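Local coordinates for Alr4995 protein (Nostoc sp., PDB 6LRF) that acts as a bifunctional arginine dihydrolase and ornithine cyclodeaminase, pairing a hydrolase domain of the guanidino-group-modifying enzyme family with a Rossmann-type C-terminal region, at residues 593-601 against 609-620; 620-630 against 638-646. One frame throughout, in Å; residues are numbered along the deposited sequence.

Contact 1: 593-601 against 609-620; sequences PFVLAGSIR and TQMDLIKAQEEY
Val-595 lays its CG1 methyl at the edge of the Tyr-620 ring, in the ring plane and 3.6 Å from CE1. The setting is the border of a parallel Rossmann-type sheet, where strand 594-597, outermost within this chain, leads through a loop into helix 613-624, whose 613-620 part runs back over it at 149° to the strand. With CG1 anti to the backbone nitrogen (chi1 179°), Val-595 sends this methyl between the ring and Glu-619, whose OE1 lies 3.4 Å from it. Ala-597 CB fits between the methyl of Ala-616, at 4.0 Å, and the phenol end of Tyr-620, 3.6 Å from OH. That buried hydroxyl is satisfied by His-638 and by Gly-522 O on the neighbouring strand. Replacing Tyr-620 by an alanine would probably open a gap beside Val-595 and Ala-597 and leave His-638 and Gly-522 O without their hydroxyl partner.

A single beta bridge ties Ala-597 to Gln-610. Gln-610 N donates to Leu-596 O at 2.7 Å, and Gly-598 N returns a bond to Gln-610 O. Gly-598 has Thr-609 CG2 and Met-611 SE against its CA; a CB there would clash with the selenium. The bent side chain of Gln-610 (chi2 59°) sends NE2 back to the helix, where it meets Glu-619 OE2 on the syn side of the carboxylate at 2.9 Å.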
loop_
_atom_site.group_PDB
_atom_site.type_symbol
_atom_site.label_atom_id
_atom_site.label_comp_id
_atom_site.label_asym_id
_atom_site.label_seq_id
_atom_site.Cartn_x
_atom_site.Cartn_y
_atom_site.Cartn_z
ATOM N N PRO B 593 34.558 -6.657 8.692
ATOM C CA PRO B 593 33.962 -6.674 10.032
ATOM C C PRO B 593 32.438 -6.616 9.947
ATOM O O PRO B 593 31.906 -5.985 9.035
ATOM C CB PRO B 593 34.517 -5.407 10.690
ATOM C CG PRO B 593 35.653 -4.973 9.824
ATOM C CD PRO B 593 35.346 -5.440 8.447
ATOM N N PHE B 594 31.737 -7.272 10.859
ATOM C CA PHE B 594 30.293 -7.140 10.874
ATOM C C PHE B 594 29.851 -6.995 12.303
ATOM O O PHE B 594 30.552 -7.425 13.213
ATOM C CB PHE B 594 29.597 -8.323 10.183
ATOM C CG PHE B 594 29.920 -9.665 10.780
ATOM C CD1 PHE B 594 30.951 -10.442 10.259
ATOM C CD2 PHE B 594 29.185 -10.160 11.847
ATOM C CE1 PHE B 594 31.246 -11.677 10.811
ATOM C CE2 PHE B 594 29.468 -11.393 12.396
ATOM C CZ PHE B 594 30.503 -12.155 11.880
ATOM N N VAL B 595 28.717 -6.336 12.503
ATOM C CA VAL B 595 28.126 -6.238 13.829
ATOM C C VAL B 595 26.671 -6.651 13.725
ATOM O O VAL B 595 25.916 -6.138 12.875
ATOM C CB VAL B 595 28.225 -4.811 14.421
ATOM C CG1 VAL B 595 27.576 -4.754 15.812
ATOM C CG2 VAL B 595 29.678 -4.343 14.479
ATOM N N LEU B 596 26.279 -7.599 14.564
ATOM C CA LEU B 596 24.879 -7.981 14.662
ATOM C C LEU B 596 24.298 -7.413 15.958
ATOM O O LEU B 596 24.644 -7.858 17.045
ATOM C CB LEU B 596 24.730 -9.502 14.615
ATOM C CG LEU B 596 25.430 -10.186 13.429
ATOM C CD1 LEU B 596 25.286 -11.690 13.511
ATOM C CD2 LEU B 596 24.889 -9.689 12.100
ATOM N N ALA B 597 23.443 -6.404 15.839
ATOM C CA ALA B 597 22.794 -5.821 17.018
ATOM C C ALA B 597 21.579 -6.632 17.366
ATOM O O ALA B 597 20.762 -6.921 16.489
ATOM C CB ALA B 597 22.399 -4.389 16.772
ATOM N N GLY B 598 21.442 -6.990 18.636
ATOM C CA GLY B 598 20.305 -7.784 19.063
ATOM C C GLY B 598 18.994 -7.019 18.983
ATOM O O GLY B 598 18.985 -5.806 18.778
ATOM N N SER B 599 17.889 -7.735 19.160
ATOM C CA SER B 599 16.569 -7.127 19.265
ATOM C C SER B 599 15.702 -7.975 20.196
ATOM O O SER B 599 16.056 -9.116 20.518
ATOM C CB SER B 599 15.919 -6.982 17.891
ATOM O OG SER B 599 15.273 -8.177 17.502
ATOM N N ILE B 600 14.575 -7.411 20.632
ATOM C CA ILE B 600 13.661 -8.105 21.547
ATOM C C ILE B 600 13.044 -9.382 20.911
ATOM O O ILE B 600 12.588 -10.287 21.615
ATOM C CB ILE B 600 12.542 -7.123 22.023
ATOM C CG1 ILE B 600 11.753 -7.687 23.217
ATOM C CG2 ILE B 600 11.645 -6.717 20.863
ATOM C CD1 ILE B 600 12.581 -7.845 24.463
ATOM N N ARG B 601 13.070 -9.470 19.582
ATOM C CA ARG B 601 12.506 -10.621 18.875
ATOM C C ARG B 601 13.512 -11.742 18.529
ATOM O O ARG B 601 13.119 -12.758 17.961
ATOM C CB ARG B 601 11.841 -10.155 17.572
ATOM C CG ARG B 601 12.857 -9.920 16.464
ATOM C CD ARG B 601 12.358 -10.363 15.111
ATOM N NE ARG B 601 11.981 -11.769 15.105
ATOM C CZ ARG B 601 11.504 -12.393 14.037
ATOM N NH1 ARG B 601 11.364 -11.721 12.894
ATOM N NH2 ARG B 601 11.172 -13.678 14.115
ATOM N N THR B 609 25.795 -12.282 18.072
ATOM C CA THR B 609 24.841 -11.185 18.208
ATOM C C THR B 609 25.062 -10.429 19.526
ATOM O O THR B 609 25.115 -11.024 20.607
ATOM C CB THR B 609 23.399 -11.708 18.103
ATOM O OG1 THR B 609 23.229 -12.332 16.822
ATOM C CG2 THR B 609 22.380 -10.555 18.204
ATOM N N GLN B 610 25.224 -9.114 19.413
ATOM C CA GLN B 610 25.462 -8.255 20.562
ATOM C C GLN B 610 24.129 -7.862 21.243
ATOM O O GLN B 610 23.376 -7.025 20.738
ATOM C CB GLN B 610 26.256 -7.017 20.113
ATOM C CG GLN B 610 26.560 -6.013 21.230
ATOM C CD GLN B 610 27.348 -6.627 22.370
ATOM O OE1 GLN B 610 26.767 -7.162 23.332
ATOM N NE2 GLN B 610 28.682 -6.570 22.268
HETATM N N MSE B 611 23.840 -8.487 22.380
HETATM C CA MSE B 611 22.590 -8.264 23.102
HETATM C C MSE B 611 22.693 -7.106 24.099
HETATM O O MSE B 611 21.700 -6.731 24.715
HETATM C CB MSE B 611 22.164 -9.546 23.841
HETATM C CG MSE B 611 21.933 -10.764 22.922
HETATM SE SE MSE B 611 20.532 -10.498 21.583
HETATM C CE MSE B 611 18.935 -10.941 22.604
ATOM N N ASP B 612 23.896 -6.573 24.292
ATOM C CA ASP B 612 24.059 -5.355 25.089
ATOM C C ASP B 612 23.980 -4.190 24.126
ATOM O O ASP B 612 24.930 -3.905 23.398
ATOM C CB ASP B 612 25.384 -5.363 25.858
ATOM C CG ASP B 612 25.672 -4.030 26.611
ATOM O OD1 ASP B 612 25.070 -2.969 26.311
ATOM O OD2 ASP B 612 26.545 -4.040 27.501
ATOM N N LEU B 613 22.856 -3.487 24.133
ATOM C CA LEU B 613 22.655 -2.483 23.099
ATOM C C LEU B 613 23.454 -1.187 23.268
ATOM O O LEU B 613 23.589 -0.430 22.312
ATOM C CB LEU B 613 21.172 -2.168 22.974
ATOM C CG LEU B 613 20.390 -3.304 22.313
ATOM C CD1 LEU B 613 18.944 -2.983 22.498
ATOM C CD2 LEU B 613 20.732 -3.443 20.805
ATOM N N ILE B 614 23.984 -0.920 24.457
ATOM C CA ILE B 614 24.913 0.207 24.601
ATOM C C ILE B 614 26.205 -0.120 23.829
ATOM O O ILE B 614 26.743 0.707 23.075
ATOM C CB ILE B 614 25.237 0.504 26.085
ATOM C CG1 ILE B 614 23.960 0.908 26.858
ATOM C CG2 ILE B 614 26.356 1.556 26.183
ATOM C CD1 ILE B 614 23.252 2.148 26.349
ATOM N N LYS B 615 26.696 -1.341 23.997
ATOM C CA LYS B 615 27.877 -1.760 23.250
ATOM C C LYS B 615 27.589 -1.865 21.763
ATOM O O LYS B 615 28.454 -1.547 20.931
ATOM C CB LYS B 615 28.392 -3.089 23.777
ATOM C CG LYS B 615 28.964 -2.981 25.169
ATOM C CD LYS B 615 29.371 -4.346 25.677
ATOM C CE LYS B 615 29.932 -4.267 27.079
ATOM N NZ LYS B 615 30.304 -5.630 27.531
ATOM N N ALA B 616 26.380 -2.298 21.411
ATOM C CA ALA B 616 26.035 -2.389 19.993
ATOM C C ALA B 616 26.058 -1.016 19.337
ATOM O O ALA B 616 26.548 -0.868 18.221
ATOM C CB ALA B 616 24.654 -3.056 19.788
ATOM N N GLN B 617 25.531 -0.007 20.015
ATOM C CA GLN B 617 25.515 1.327 19.420
ATOM C C GLN B 617 26.939 1.856 19.271
ATOM O O GLN B 617 27.274 2.527 18.295
ATOM C CB GLN B 617 24.666 2.291 20.257
ATOM C CG GLN B 617 23.172 2.122 20.022
ATOM C CD GLN B 617 22.319 3.085 20.853
ATOM O OE1 GLN B 617 22.815 3.747 21.774
ATOM N NE2 GLN B 617 21.032 3.169 20.521
ATOM N N GLU B 618 27.776 1.538 20.242
ATOM C CA GLU B 618 29.177 1.928 20.189
ATOM C C GLU B 618 29.916 1.246 19.038
ATOM O O GLU B 618 30.726 1.867 18.348
ATOM C CB GLU B 618 29.859 1.595 21.517
ATOM C CG GLU B 618 31.369 1.742 21.473
ATOM C CD GLU B 618 32.068 1.063 22.645
ATOM O OE1 GLU B 618 31.647 -0.054 23.045
ATOM O OE2 GLU B 618 33.050 1.652 23.161
ATOM N N GLU B 619 29.640 -0.042 18.837
ATOM C CA GLU B 619 30.277 -0.793 17.758
ATOM C C GLU B 619 29.811 -0.303 16.386
ATOM O O GLU B 619 30.620 -0.217 15.450
ATOM C CB GLU B 619 29.999 -2.297 17.916
ATOM C CG GLU B 619 30.661 -2.911 19.157
ATOM C CD GLU B 619 30.100 -4.293 19.510
ATOM O OE1 GLU B 619 29.463 -4.919 18.637
ATOM O OE2 GLU B 619 30.298 -4.763 20.655
ATOM N N TYR B 620 28.513 0.004 16.258
ATOM C CA TYR B 620 27.994 0.608 15.020
ATOM C C TYR B 620 28.726 1.929 14.728
ATOM O O TYR B 620 29.211 2.159 13.621
ATOM C CB TYR B 620 26.487 0.874 15.121
ATOM C CG TYR B 620 25.568 -0.256 14.651
ATOM C CD1 TYR B 620 25.851 -1.601 14.938
ATOM C CD2 TYR B 620 24.399 0.038 13.961
ATOM C CE1 TYR B 620 24.989 -2.633 14.506
ATOM C CE2 TYR B 620 23.535 -0.968 13.535
ATOM C CZ TYR B 620 23.838 -2.300 13.807
ATOM O OH TYR B 620 22.970 -3.282 13.367
#

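Contact 2: 620-630 against 638-646; sequences YAKHLEGAEMI and HSIGVGNMT
Helices 620-624 and 638-645 cross at -63° with their axes 10.2 Å apart at closest approach, and a type II turn from Leu-624 to Ala-627 leads the first one into strand 629-633. At one end of the interface His-638 ND1 donates to Tyr-620 OH at 2.8 Å; the oxygen sits 29° out of the imidazole plane. Val-642 splits its methyls, CG2 going to Tyr-620 CD2 and CG1 to Leu-624 and Ile-630. The selenium of Met-645 rests 3.6 Å from Tyr-620 CB; the bend at chi3 (-149°) leaves CE near that same carbon. Leu-624 CD1 packs on Met-645 CB at 3.8 Å, its side chain crossing Met-645 at about a right angle. From the strand, Ile-630 meets Thr-646 tip to tip, CD1 to OG1 at 3.3 Å. That hydroxyl donates back to Val-642 O at 2.7 Å, which anchors its rotation at the end of the helix. Leu-624 and Val-642 also touch strand 491-495, on Val-492 and Thr-494. Two successive helices thus cross on one sheet, the second belonging to the beta-alpha-beta unit of strand 629-633, helix 637-645 and strand 651-656, an arrangement characteristic of a Rossmann-type fold.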
loop_
_atom_site.group_PDB
_atom_site.type_symbol
_atom_site.label_atom_id
_atom_site.label_comp_id
_atom_site.label_asym_id
_atom_site.label_seq_id
_atom_site.Cartn_x
_atom_site.Cartn_y
_atom_site.Cartn_z
ATOM N N TYR B 620 28.513 0.004 16.258
ATOM C CA TYR B 620 27.994 0.608 15.020
ATOM C C TYR B 620 28.726 1.929 14.728
ATOM O O TYR B 620 29.211 2.159 13.621
ATOM C CB TYR B 620 26.487 0.874 15.121
ATOM C CG TYR B 620 25.568 -0.256 14.651
ATOM C CD1 TYR B 620 25.851 -1.601 14.938
ATOM C CD2 TYR B 620 24.399 0.038 13.961
ATOM C CE1 TYR B 620 24.989 -2.633 14.506
ATOM C CE2 TYR B 620 23.535 -0.968 13.535
ATOM C CZ TYR B 620 23.838 -2.300 13.807
ATOM O OH TYR B 620 22.970 -3.282 13.367
ATOM N N ALA B 621 28.778 2.793 15.738
ATOM C CA ALA B 621 29.336 4.125 15.590
ATOM C C ALA B 621 30.795 4.037 15.171
ATOM O O ALA B 621 31.257 4.829 14.362
ATOM C CB ALA B 621 29.198 4.914 16.890
ATOM N N LYS B 622 31.509 3.059 15.717
ATOM C CA LYS B 622 32.913 2.874 15.383
ATOM C C LYS B 622 33.101 2.494 13.914
ATOM O O LYS B 622 33.931 3.073 13.208
ATOM C CB LYS B 622 33.547 1.815 16.284
ATOM C CG LYS B 622 35.044 1.650 16.044
ATOM C CD LYS B 622 35.643 0.607 16.987
ATOM C CE LYS B 622 35.152 -0.803 16.678
ATOM N NZ LYS B 622 35.687 -1.317 15.370
ATOM N N HIS B 623 32.324 1.533 13.434
ATOM C CA HIS B 623 32.482 1.121 12.044
ATOM C C HIS B 623 31.948 2.164 11.074
ATOM O O HIS B 623 32.318 2.170 9.904
ATOM C CB HIS B 623 31.807 -0.224 11.815
ATOM C CG HIS B 623 32.521 -1.349 12.480
ATOM N ND1 HIS B 623 33.781 -1.750 12.098
ATOM C CD2 HIS B 623 32.174 -2.129 13.530
ATOM C CE1 HIS B 623 34.173 -2.745 12.873
ATOM N NE2 HIS B 623 33.215 -2.997 13.748
ATOM N N LEU B 624 31.091 3.060 11.555
ATOM C CA LEU B 624 30.589 4.121 10.696
ATOM C C LEU B 624 31.633 5.227 10.456
ATOM O O LEU B 624 31.533 5.969 9.487
ATOM C CB LEU B 624 29.314 4.714 11.292
ATOM C CG LEU B 624 28.056 3.850 11.129
ATOM C CD1 LEU B 624 26.856 4.532 11.760
ATOM C CD2 LEU B 624 27.794 3.585 9.664
ATOM N N GLU B 625 32.635 5.329 11.326
ATOM C CA GLU B 625 33.671 6.361 11.185
ATOM C C GLU B 625 34.373 6.252 9.833
ATOM O O GLU B 625 34.791 5.164 9.440
ATOM C CB GLU B 625 34.701 6.244 12.312
ATOM C CG GLU B 625 34.149 6.614 13.686
ATOM C CD GLU B 625 35.157 6.430 14.823
ATOM O OE1 GLU B 625 36.307 5.997 14.562
ATOM O OE2 GLU B 625 34.788 6.727 15.982
ATOM N N GLY B 626 34.472 7.371 9.116
ATOM C CA GLY B 626 35.115 7.393 7.810
ATOM C C GLY B 626 34.265 6.964 6.622
ATOM O O GLY B 626 34.729 6.993 5.481
ATOM N N ALA B 627 33.024 6.555 6.876
ATOM C CA ALA B 627 32.135 6.106 5.794
ATOM C C ALA B 627 31.849 7.209 4.772
ATOM O O ALA B 627 31.539 8.333 5.150
ATOM C CB ALA B 627 30.808 5.583 6.381
ATOM N N GLU B 628 31.941 6.875 3.482
ATOM C CA GLU B 628 31.601 7.804 2.401
ATOM C C GLU B 628 30.226 7.481 1.836
ATOM O O GLU B 628 29.534 8.333 1.282
ATOM C CB GLU B 628 32.642 7.739 1.287
ATOM C CG GLU B 628 34.017 8.310 1.647
ATOM C CD GLU B 628 34.983 8.322 0.453
ATOM O OE1 GLU B 628 34.519 8.441 -0.712
ATOM O OE2 GLU B 628 36.209 8.206 0.679
HETATM N N MSE B 629 29.830 6.224 1.975
HETATM C CA MSE B 629 28.517 5.819 1.541
HETATM C C MSE B 629 27.968 4.770 2.466
HETATM O O MSE B 629 28.699 3.907 2.941
HETATM C CB MSE B 629 28.557 5.288 0.111
HETATM C CG MSE B 629 27.204 4.768 -0.370
HETATM SE SE MSE B 629 27.159 4.380 -2.294
HETATM C CE MSE B 629 27.395 6.199 -2.931
ATOM N N ILE B 630 26.669 4.855 2.717
ATOM C CA ILE B 630 25.964 3.831 3.456
ATOM C C ILE B 630 24.861 3.301 2.553
ATOM O O ILE B 630 24.039 4.058 2.054
ATOM C CB ILE B 630 25.385 4.383 4.766
ATOM C CG1 ILE B 630 26.509 5.000 5.608
ATOM C CG2 ILE B 630 24.640 3.292 5.529
ATOM C CD1 ILE B 630 26.026 5.595 6.885
ATOM N N HIS B 638 17.598 -0.795 11.824
ATOM C CA HIS B 638 19.039 -0.611 11.800
ATOM C C HIS B 638 19.400 0.581 10.938
ATOM O O HIS B 638 20.353 1.300 11.236
ATOM C CB HIS B 638 19.732 -1.880 11.310
ATOM C CG HIS B 638 19.442 -3.063 12.171
ATOM N ND1 HIS B 638 20.225 -3.405 13.251
ATOM C CD2 HIS B 638 18.414 -3.944 12.156
ATOM C CE1 HIS B 638 19.707 -4.463 13.851
ATOM N NE2 HIS B 638 18.607 -4.810 13.204
ATOM N N SER B 639 18.623 0.809 9.889
ATOM C CA SER B 639 18.883 1.925 8.998
ATOM C C SER B 639 18.636 3.264 9.707
ATOM O O SER B 639 19.371 4.239 9.488
ATOM C CB SER B 639 18.024 1.810 7.738
ATOM O OG SER B 639 18.433 0.693 6.970
ATOM N N ILE B 640 17.614 3.309 10.560
ATOM C CA ILE B 640 17.294 4.539 11.287
ATOM C C ILE B 640 18.378 4.824 12.306
ATOM O O ILE B 640 18.833 5.963 12.441
ATOM C CB ILE B 640 15.924 4.462 11.997
ATOM C CG1 ILE B 640 14.800 4.389 10.965
ATOM C CG2 ILE B 640 15.706 5.680 12.904
ATOM C CD1 ILE B 640 13.416 4.151 11.585
ATOM N N GLY B 641 18.801 3.777 13.007
ATOM C CA GLY B 641 19.860 3.892 14.000
ATOM C C GLY B 641 21.165 4.369 13.386
ATOM O O GLY B 641 21.820 5.283 13.902
ATOM N N VAL B 642 21.540 3.744 12.278
ATOM C CA VAL B 642 22.670 4.196 11.488
ATOM C C VAL B 642 22.479 5.650 11.034
ATOM O O VAL B 642 23.399 6.457 11.104
ATOM C CB VAL B 642 22.871 3.292 10.265
ATOM C CG1 VAL B 642 23.777 3.945 9.260
ATOM C CG2 VAL B 642 23.437 1.944 10.697
ATOM N N GLY B 643 21.291 5.979 10.560
ATOM C CA GLY B 643 21.013 7.333 10.128
ATOM C C GLY B 643 21.261 8.343 11.235
ATOM O O GLY B 643 21.949 9.348 11.008
ATOM N N ASN B 644 20.707 8.078 12.426
ATOM C CA ASN B 644 20.913 8.949 13.596
ATOM C C ASN B 644 22.389 9.156 13.861
ATOM O O ASN B 644 22.812 10.224 14.280
ATOM C CB ASN B 644 20.297 8.374 14.886
ATOM C CG ASN B 644 18.816 8.086 14.774
ATOM O OD1 ASN B 644 18.098 8.705 13.988
ATOM N ND2 ASN B 644 18.351 7.112 15.564
HETATM N N MSE B 645 23.175 8.115 13.635
HETATM C CA MSE B 645 24.584 8.176 13.989
HETATM C C MSE B 645 25.459 8.834 12.940
HETATM O O MSE B 645 26.642 9.040 13.193
HETATM C CB MSE B 645 25.132 6.777 14.256
HETATM C CG MSE B 645 24.558 6.094 15.472
HETATM SE SE MSE B 645 25.297 4.297 15.534
HETATM C CE MSE B 645 23.813 3.363 16.392
ATOM N N THR B 646 24.900 9.143 11.770
ATOM C CA THR B 646 25.721 9.536 10.621
ATOM C C THR B 646 25.684 11.032 10.290
ATOM O O THR B 646 24.611 11.591 10.086
ATOM C CB THR B 646 25.274 8.772 9.360
ATOM O OG1 THR B 646 25.394 7.357 9.585
ATOM C CG2 THR B 646 26.123 9.189 8.156
#

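Overall arrangement
Both contacts use helix 613-624 against the same parallel sheet, following one another along the chain with centres about 13 Å apart. Contact 1 is the more buried and joins the helix to strand 594-597, mixing backbone bridging with small apolar groups. Contact 2 is only partly buried and is mainly apolar side chains, joining two helices and the start of strand 629-633, with a single polar link. Tyr-620 belongs to both, and His-623 carries contact 2's helix back onto Pro-593 and Val-595 of contact 1. Both reach the second subunit: Gln-617 bonds to Ile-600 O and Asp-602 O of that subunit, whereas in contact 2 Met-645 packs on Arg-403 of that subunit.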